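Local coordinates for protein K5 lyase (Enterobacteria phage k1-5, PDB 2X3H) that probably cleaves the K5 capsular polysaccharide of Escherichia coli by a lyase (elimination) mechanism, as a trimeric tail-spike enzyme of the phage, at residues G325-S336 against A359-Y370; S371-E379 against S400-A408. One frame throughout, in Å; residues are numbered along the deposited sequence.

Contact 1: G325-S336 against A359-Y370; sequences GSDNVINNVLMS and ANNNYASVFPSY
The amide of N362 lies alongside that of N328, the two planes 6° apart, and joins three donors and acceptors of the neighbouring coil. Its OD1 accepts from N328 N at 2.9 Å and from N328 ND2 at 3.1 Å, while N362 ND2 gives a nearly straight bond to G325 O, arriving from above the carbonyl plane; N360 N reaches the same oxygen from the opposite face. N328 grips the preceding coil similarly, OD1 accepting from N301 N and ND2 donating to G298 O, a repeat resembling the asparagine stacks of parallel beta-helices. Beyond them the buried strands bond tightly, I330 N to Y363 O at 2.8 Å and S365 N to I330 O at 2.9 Å; I330 touches A364 and V333 touches V366 on the inner side. At a beta bulge, N331-N332, S365 OG (chi1 57°) accepts from N332 N. S326 and N360 mark the solvent side, where a water links N328 O to N361 O; pairing loosens at M335-S369, whose bond is weak. Y363 meets F367 of a second subunit edge-to-face, whereas I330, V333 and V366 pack on strands 321-323 and 349-355, and strands 302-309 and 386-389 flank the pair.

Contact 2: S371-E379 against S400-A408; sequences SATGVITFE and SSASTIDGA
V375 and T404 run side by side just before the paired strands, and their methyls CG2 and CG2 meet at 3.7 Å. T404 O is the hub of this end: I376 N bonds it almost straight at 2.9 Å, and V375 N adds a weak bond. Further on, D406 N binds I376 O and F378 N binds D406 O, which makes I376-I405 and T377-D406 a short parallel pairing. Such pairing of short strands from successive coils is that of a right-handed parallel beta-helix, here near the end where strand 405-406 follows 349-355 and 376-378 in one sheet. F378 shows how the inner side is filled. Its CB lies 3.9 Å from D406 O; CG stands anti to the carbonyl carbon (chi1 -67°), which swings the ring back along I405. CD2 and CE2 then both come to 4.1 Å from I405 CG2, and I376 CG2 sits over one ring face, offset toward the rim. V420 of strand 419-422, on another face of the coil, touches F378, I376 and I405, and the F355 ring meets that of F378. T377 and D406 point to the other side, where D406 is exposed. G407 takes a left-handed backbone conformation (phi 95°) in which its CA comes up to F378 O. At the far end S401 OG accepts from S403 N in an ST turn, and T373 OG1 rests 3.4 Å from S403 CB. A water spans T373 O and T404 OG1.

In the fold
Coming from the N terminus, the chain lays down strand 329-336, makes a further turn through strand 349-355 and returns as strand 363-369, closing contact 1 across 22 intervening residues. It then bends at once into 371-379, passes through strand 386-389 and comes back at 400-408, so contact 2 closes a second loop, this time of 20 residues. The two are in series, neither nested nor crossed, with centres about 14 Å apart. They join different faces of the beta-helix: contact 1 the one containing strands 302-309 and 386-389, contact 2 the one containing strand 349-355. P368 and Y370 pack on V375 where the faces meet.

Contact 1: G325-S336 against A359-Y370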
loop_
_atom_site.group_PDB
_atom_site.type_symbol
_atom_site.label_atom_id
_atom_site.label_comp_id
_atom_site.label_asym_id
_atom_site.label_seq_id
_atom_site.Cartn_x
_atom_site.Cartn_y
_atom_site.Cartn_z
ATOM N N GLY A 325 1.075 18.255 11.018
ATOM C CA GLY A 325 1.440 19.041 9.841
ATOM C C GLY A 325 0.403 19.038 8.737
ATOM O O GLY A 325 -0.806 18.955 8.997
ATOM N N SER A 326 0.881 19.112 7.494
ATOM C CA SER A 326 -0.021 19.311 6.350
ATOM C C SER A 326 0.308 18.444 5.144
ATOM O O SER A 326 1.472 18.106 4.894
ATOM C CB SER A 326 0.017 20.762 5.916
ATOM O OG SER A 326 1.300 21.080 5.441
ATOM N N ASP A 327 -0.734 18.103 4.389
ATOM C CA ASP A 327 -0.591 17.400 3.120
ATOM C C ASP A 327 0.115 16.062 3.275
ATOM O O ASP A 327 0.809 15.620 2.362
ATOM C CB ASP A 327 0.145 18.276 2.105
ATOM C CG ASP A 327 -0.594 19.554 1.809
ATOM O OD1 ASP A 327 -1.743 19.462 1.332
ATOM O OD2 ASP A 327 -0.010 20.641 2.027
ATOM N N ASN A 328 -0.057 15.422 4.432
ATOM C CA ASN A 328 0.445 14.063 4.612
ATOM C C ASN A 328 -0.589 13.018 4.237
ATOM O O ASN A 328 -1.783 13.296 4.276
ATOM C CB ASN A 328 0.851 13.853 6.063
ATOM C CG ASN A 328 1.951 14.790 6.477
ATOM O OD1 ASN A 328 3.109 14.615 6.088
ATOM N ND2 ASN A 328 1.596 15.815 7.251
ATOM N N VAL A 329 -0.112 11.825 3.891
ATOM C CA VAL A 329 -0.987 10.723 3.520
ATOM C C VAL A 329 -0.704 9.589 4.480
ATOM O O VAL A 329 0.450 9.198 4.649
ATOM C CB VAL A 329 -0.684 10.238 2.082
ATOM C CG1 VAL A 329 -1.424 8.911 1.773
ATOM C CG2 VAL A 329 -1.018 11.332 1.069
ATOM N N ILE A 330 -1.747 9.069 5.115
ATOM C CA ILE A 330 -1.591 7.989 6.082
ATOM C C ILE A 330 -2.504 6.863 5.597
ATOM O O ILE A 330 -3.717 6.923 5.760
ATOM C CB ILE A 330 -1.995 8.468 7.499
ATOM C CG1 ILE A 330 -1.128 9.656 7.935
ATOM C CG2 ILE A 330 -1.913 7.333 8.514
ATOM C CD1 ILE A 330 -1.858 10.619 8.844
ATOM N N ASN A 331 -1.917 5.847 4.970
ATOM C CA ASN A 331 -2.713 4.803 4.326
ATOM C C ASN A 331 -2.689 3.486 5.101
ATOM O O ASN A 331 -1.636 3.026 5.538
ATOM C CB ASN A 331 -2.253 4.589 2.870
ATOM C CG ASN A 331 -3.327 3.900 2.002
ATOM O OD1 ASN A 331 -3.102 2.814 1.479
ATOM N ND2 ASN A 331 -4.488 4.530 1.856
ATOM N N ASN A 332 -3.868 2.908 5.293
ATOM C CA ASN A 332 -4.025 1.571 5.872
ATOM C C ASN A 332 -3.496 1.444 7.296
ATOM O O ASN A 332 -2.522 0.729 7.539
ATOM C CB ASN A 332 -3.364 0.513 4.981
ATOM C CG ASN A 332 -4.064 0.343 3.654
ATOM O OD1 ASN A 332 -3.478 -0.187 2.707
ATOM N ND2 ASN A 332 -5.301 0.800 3.571
ATOM N N VAL A 333 -4.153 2.128 8.228
ATOM C CA VAL A 333 -3.895 1.955 9.657
ATOM C C VAL A 333 -4.877 0.918 10.199
ATOM O O VAL A 333 -6.079 1.174 10.281
ATOM C CB VAL A 333 -4.071 3.265 10.441
ATOM C CG1 VAL A 333 -3.679 3.072 11.900
ATOM C CG2 VAL A 333 -3.242 4.380 9.803
ATOM N N LEU A 334 -4.368 -0.250 10.560
ATOM C CA LEU A 334 -5.193 -1.307 11.135
ATOM C C LEU A 334 -4.897 -1.341 12.630
ATOM O O LEU A 334 -3.778 -1.653 13.042
ATOM C CB LEU A 334 -4.860 -2.644 10.463
ATOM C CG LEU A 334 -5.511 -3.931 10.996
ATOM C CD1 LEU A 334 -6.899 -3.745 11.558
ATOM C CD2 LEU A 334 -5.429 -5.090 9.985
ATOM N N MET A 335 -5.888 -0.983 13.438
ATOM C CA MET A 335 -5.684 -0.924 14.886
ATOM C C MET A 335 -6.677 -1.829 15.621
ATOM O O MET A 335 -7.862 -1.876 15.291
ATOM C CB MET A 335 -5.794 0.529 15.362
ATOM C CG MET A 335 -5.641 0.741 16.872
ATOM S SD MET A 335 -5.423 2.499 17.165
ATOM C CE MET A 335 -6.124 2.728 18.800
ATOM N N SER A 336 -6.187 -2.557 16.619
ATOM C CA SER A 336 -7.070 -3.419 17.384
ATOM C C SER A 336 -6.582 -3.529 18.818
ATOM O O SER A 336 -5.552 -2.968 19.164
ATOM C CB SER A 336 -7.169 -4.799 16.732
ATOM O OG SER A 336 -5.958 -5.519 16.863
ATOM N N ALA A 359 -3.299 20.935 12.123
ATOM C CA ALA A 359 -3.144 19.899 11.101
ATOM C C ALA A 359 -4.164 20.120 9.993
ATOM O O ALA A 359 -5.361 20.275 10.265
ATOM C CB ALA A 359 -3.355 18.537 11.716
ATOM N N ASN A 360 -3.700 20.077 8.750
ATOM C CA ASN A 360 -4.558 20.406 7.622
ATOM C C ASN A 360 -4.219 19.663 6.339
ATOM O O ASN A 360 -3.060 19.329 6.078
ATOM C CB ASN A 360 -4.519 21.913 7.359
ATOM C CG ASN A 360 -3.128 22.412 7.004
ATOM O OD1 ASN A 360 -2.299 22.674 7.902
ATOM N ND2 ASN A 360 -2.866 22.584 5.708
ATOM N N ASN A 361 -5.246 19.414 5.536
ATOM C CA ASN A 361 -5.090 18.845 4.214
ATOM C C ASN A 361 -4.454 17.461 4.217
ATOM O O ASN A 361 -3.800 17.068 3.241
ATOM C CB ASN A 361 -4.332 19.818 3.293
ATOM C CG ASN A 361 -5.166 21.056 2.941
ATOM O OD1 ASN A 361 -6.075 20.986 2.098
ATOM N ND2 ASN A 361 -4.864 22.189 3.593
ATOM N N ASN A 362 -4.651 16.728 5.316
ATOM C CA ASN A 362 -4.148 15.351 5.422
ATOM C C ASN A 362 -5.197 14.334 5.003
ATOM O O ASN A 362 -6.384 14.647 4.956
ATOM C CB ASN A 362 -3.704 15.056 6.852
ATOM C CG ASN A 362 -2.611 15.996 7.324
ATOM O OD1 ASN A 362 -1.453 15.877 6.892
ATOM N ND2 ASN A 362 -2.955 16.911 8.227
ATOM N N TYR A 363 -4.737 13.128 4.691
ATOM C CA TYR A 363 -5.630 12.011 4.343
ATOM C C TYR A 363 -5.297 10.842 5.262
ATOM O O TYR A 363 -4.117 10.577 5.493
ATOM C CB TYR A 363 -5.394 11.569 2.887
ATOM C CG TYR A 363 -6.109 10.284 2.520
ATOM C CD1 TYR A 363 -7.412 10.314 2.049
ATOM C CD2 TYR A 363 -5.482 9.053 2.636
ATOM C CE1 TYR A 363 -8.096 9.138 1.722
ATOM C CE2 TYR A 363 -6.140 7.867 2.284
ATOM C CZ TYR A 363 -7.447 7.918 1.836
ATOM O OH TYR A 363 -8.094 6.739 1.522
ATOM N N ALA A 364 -6.308 10.116 5.751
ATOM C CA ALA A 364 -6.034 8.860 6.477
ATOM C C ALA A 364 -7.048 7.810 6.079
ATOM O O ALA A 364 -8.243 8.102 6.025
ATOM C CB ALA A 364 -6.096 9.093 7.993
ATOM N N SER A 365 -6.588 6.593 5.820
ATOM C CA SER A 365 -7.517 5.464 5.634
ATOM C C SER A 365 -7.301 4.483 6.774
ATOM O O SER A 365 -6.173 4.049 7.024
ATOM C CB SER A 365 -7.343 4.804 4.263
ATOM O OG SER A 365 -6.016 4.348 4.058
ATOM N N VAL A 366 -8.387 4.144 7.464
ATOM C CA VAL A 366 -8.276 3.499 8.767
ATOM C C VAL A 366 -9.263 2.355 8.984
ATOM O O VAL A 366 -10.353 2.345 8.401
ATOM C CB VAL A 366 -8.444 4.531 9.900
ATOM C CG1 VAL A 366 -7.381 5.644 9.761
ATOM C CG2 VAL A 366 -9.842 5.110 9.892
ATOM N N PHE A 367 -8.858 1.432 9.859
ATOM C CA PHE A 367 -9.623 0.236 10.195
ATOM C C PHE A 367 -9.644 0.126 11.729
ATOM O O PHE A 367 -8.757 -0.516 12.312
ATOM C CB PHE A 367 -8.913 -1.006 9.621
ATOM C CG PHE A 367 -8.791 -1.002 8.124
ATOM C CD1 PHE A 367 -7.705 -0.398 7.504
ATOM C CD2 PHE A 367 -9.774 -1.585 7.332
ATOM C CE1 PHE A 367 -7.598 -0.391 6.100
ATOM C CE2 PHE A 367 -9.680 -1.586 5.959
ATOM C CZ PHE A 367 -8.601 -0.994 5.331
ATOM N N PRO A 368 -10.621 0.774 12.395
ATOM C CA PRO A 368 -10.773 0.706 13.860
ATOM C C PRO A 368 -11.421 -0.621 14.287
ATOM O O PRO A 368 -12.592 -0.667 14.681
ATOM C CB PRO A 368 -11.666 1.914 14.174
ATOM C CG PRO A 368 -12.533 2.050 12.924
ATOM C CD PRO A 368 -11.604 1.687 11.768
ATOM N N SER A 369 -10.637 -1.692 14.186
ATOM C CA SER A 369 -11.107 -3.041 14.523
ATOM C C SER A 369 -11.046 -3.282 16.031
ATOM O O SER A 369 -10.287 -4.129 16.528
ATOM C CB SER A 369 -10.281 -4.074 13.755
ATOM O OG SER A 369 -10.370 -3.818 12.351
ATOM N N TYR A 370 -11.838 -2.506 16.758
ATOM C CA TYR A 370 -11.872 -2.569 18.210
ATOM C C TYR A 370 -13.189 -1.984 18.716
ATOM O O TYR A 370 -13.882 -1.252 17.984
ATOM C CB TYR A 370 -10.674 -1.819 18.801
ATOM C CG TYR A 370 -10.568 -0.355 18.403
ATOM C CD1 TYR A 370 -11.394 0.606 18.984
ATOM C CD2 TYR A 370 -9.615 0.067 17.472
ATOM C CE1 TYR A 370 -11.292 1.951 18.632
ATOM C CE2 TYR A 370 -9.507 1.409 17.113
ATOM C CZ TYR A 370 -10.337 2.341 17.690
ATOM O OH TYR A 370 -10.225 3.667 17.350
HETATM O O HOH W 1 -3.208 14.590 1.888
#

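Contact 2: S371-E379 against S400-A408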
loop_
_atom_site.group_PDB
_atom_site.type_symbol
_atom_site.label_atom_id
_atom_site.label_comp_id
_atom_site.label_asym_id
_atom_site.label_seq_id
_atom_site.Cartn_x
_atom_site.Cartn_y
_atom_site.Cartn_z
ATOM N N SER A 371 -13.529 -2.290 19.962
ATOM C CA SER A 371 -14.832 -1.894 20.516
ATOM C C SER A 371 -14.862 -0.567 21.285
ATOM O O SER A 371 -15.942 -0.006 21.523
ATOM C CB SER A 371 -15.411 -3.021 21.372
ATOM O OG SER A 371 -14.622 -3.239 22.533
ATOM N N ALA A 372 -13.698 -0.064 21.703
ATOM C CA ALA A 372 -13.643 1.258 22.340
ATOM C C ALA A 372 -14.336 2.308 21.461
ATOM O O ALA A 372 -14.288 2.226 20.224
ATOM C CB ALA A 372 -12.189 1.660 22.620
ATOM N N THR A 373 -14.958 3.305 22.089
ATOM C CA THR A 373 -15.799 4.252 21.329
ATOM C C THR A 373 -15.044 5.285 20.492
ATOM O O THR A 373 -15.547 5.725 19.463
ATOM C CB THR A 373 -16.789 4.984 22.237
ATOM O OG1 THR A 373 -16.071 5.789 23.172
ATOM C CG2 THR A 373 -17.667 3.978 22.976
ATOM N N GLY A 374 -13.851 5.675 20.919
ATOM C CA GLY A 374 -13.121 6.713 20.194
ATOM C C GLY A 374 -12.550 6.187 18.890
ATOM O O GLY A 374 -12.003 5.077 18.846
ATOM N N VAL A 375 -12.668 6.981 17.829
ATOM C CA VAL A 375 -12.084 6.614 16.539
ATOM C C VAL A 375 -11.264 7.784 15.962
ATOM O O VAL A 375 -10.051 7.684 15.838
ATOM C CB VAL A 375 -13.149 6.145 15.502
ATOM C CG1 VAL A 375 -12.472 5.774 14.191
ATOM C CG2 VAL A 375 -13.953 4.951 16.039
ATOM N N ILE A 376 -11.925 8.902 15.643
ATOM C CA ILE A 376 -11.226 10.062 15.060
ATOM C C ILE A 376 -11.243 11.256 16.003
ATOM O O ILE A 376 -12.275 11.533 16.631
ATOM C CB ILE A 376 -11.880 10.481 13.716
ATOM C CG1 ILE A 376 -11.853 9.320 12.728
ATOM C CG2 ILE A 376 -11.151 11.665 13.083
ATOM C CD1 ILE A 376 -12.895 9.438 11.612
ATOM N N THR A 377 -10.114 11.969 16.103
ATOM C CA THR A 377 -10.082 13.256 16.817
ATOM C C THR A 377 -9.599 14.359 15.884
ATOM O O THR A 377 -8.474 14.288 15.373
ATOM C CB THR A 377 -9.165 13.214 18.063
ATOM O OG1 THR A 377 -9.694 12.287 19.027
ATOM C CG2 THR A 377 -9.057 14.603 18.679
ATOM N N PHE A 378 -10.465 15.347 15.658
ATOM C CA PHE A 378 -10.120 16.554 14.906
ATOM C C PHE A 378 -10.001 17.657 15.948
ATOM O O PHE A 378 -11.010 18.044 16.553
ATOM C CB PHE A 378 -11.242 16.953 13.938
ATOM C CG PHE A 378 -11.468 15.994 12.800
ATOM C CD1 PHE A 378 -10.446 15.688 11.904
ATOM C CD2 PHE A 378 -12.720 15.450 12.592
ATOM C CE1 PHE A 378 -10.658 14.830 10.840
ATOM C CE2 PHE A 378 -12.951 14.593 11.517
ATOM C CZ PHE A 378 -11.915 14.279 10.645
ATOM N N GLU A 379 -8.796 18.172 16.172
ATOM C CA GLU A 379 -8.649 19.242 17.159
ATOM C C GLU A 379 -9.155 20.566 16.582
ATOM O O GLU A 379 -9.355 20.698 15.376
ATOM C CB GLU A 379 -7.211 19.328 17.699
ATOM C CG GLU A 379 -6.793 18.022 18.365
ATOM C CD GLU A 379 -5.538 18.095 19.228
ATOM O OE1 GLU A 379 -4.818 19.121 19.214
ATOM O OE2 GLU A 379 -5.272 17.072 19.901
ATOM N N SER A 400 -23.885 7.377 15.873
ATOM C CA SER A 400 -24.752 6.936 16.967
ATOM C C SER A 400 -24.111 7.243 18.315
ATOM O O SER A 400 -24.812 7.610 19.266
ATOM C CB SER A 400 -25.113 5.452 16.845
ATOM O OG SER A 400 -23.959 4.645 16.797
ATOM N N SER A 401 -22.788 7.118 18.385
ATOM C CA SER A 401 -22.023 7.562 19.559
ATOM C C SER A 401 -21.400 8.920 19.279
ATOM O O SER A 401 -20.719 9.081 18.271
ATOM C CB SER A 401 -20.911 6.567 19.888
ATOM O OG SER A 401 -20.044 7.082 20.895
ATOM N N ALA A 402 -21.600 9.890 20.171
ATOM C CA ALA A 402 -20.966 11.198 19.980
ATOM C C ALA A 402 -19.447 11.110 20.150
ATOM O O ALA A 402 -18.727 12.055 19.828
ATOM C CB ALA A 402 -21.553 12.240 20.927
ATOM N N SER A 403 -18.966 9.973 20.643
ATOM C CA SER A 403 -17.530 9.774 20.870
ATOM C C SER A 403 -16.746 9.311 19.646
ATOM O O SER A 403 -15.518 9.473 19.593
ATOM C CB SER A 403 -17.310 8.791 22.017
ATOM O OG SER A 403 -17.754 9.362 23.228
ATOM N N THR A 404 -17.440 8.746 18.661
ATOM C CA THR A 404 -16.752 8.208 17.485
ATOM C C THR A 404 -15.926 9.276 16.772
ATOM O O THR A 404 -14.760 9.047 16.416
ATOM C CB THR A 404 -17.738 7.552 16.497
ATOM O OG1 THR A 404 -18.507 6.550 17.191
ATOM C CG2 THR A 404 -16.988 6.916 15.317
ATOM N N ILE A 405 -16.535 10.442 16.579
ATOM C CA ILE A 405 -15.826 11.574 15.981
ATOM C C ILE A 405 -15.744 12.701 16.999
ATOM O O ILE A 405 -16.737 13.385 17.255
ATOM C CB ILE A 405 -16.537 12.070 14.695
ATOM C CG1 ILE A 405 -16.653 10.937 13.669
ATOM C CG2 ILE A 405 -15.807 13.277 14.116
ATOM C CD1 ILE A 405 -17.582 11.269 12.537
ATOM N N ASP A 406 -14.562 12.887 17.585
ATOM C CA ASP A 406 -14.340 13.973 18.518
ATOM C C ASP A 406 -13.928 15.190 17.694
ATOM O O ASP A 406 -12.991 15.121 16.912
ATOM C CB ASP A 406 -13.254 13.583 19.524
ATOM C CG ASP A 406 -13.097 14.601 20.634
ATOM O OD1 ASP A 406 -13.920 15.534 20.694
ATOM O OD2 ASP A 406 -12.167 14.454 21.460
ATOM N N GLY A 407 -14.630 16.303 17.856
ATOM C CA GLY A 407 -14.354 17.479 17.035
ATOM C C GLY A 407 -15.272 17.521 15.825
ATOM O O GLY A 407 -14.929 18.095 14.793
ATOM N N ALA A 408 -16.460 16.938 15.965
ATOM C CA ALA A 408 -17.389 16.864 14.836
ATOM C C ALA A 408 -17.809 18.242 14.307
ATOM O O ALA A 408 -18.192 18.365 13.132
ATOM C CB ALA A 408 -18.619 16.039 15.196
HETATM O O HOH W 2 -17.364 4.361 18.193
HETATM O O HOH W 3 -12.967 9.945 18.826
#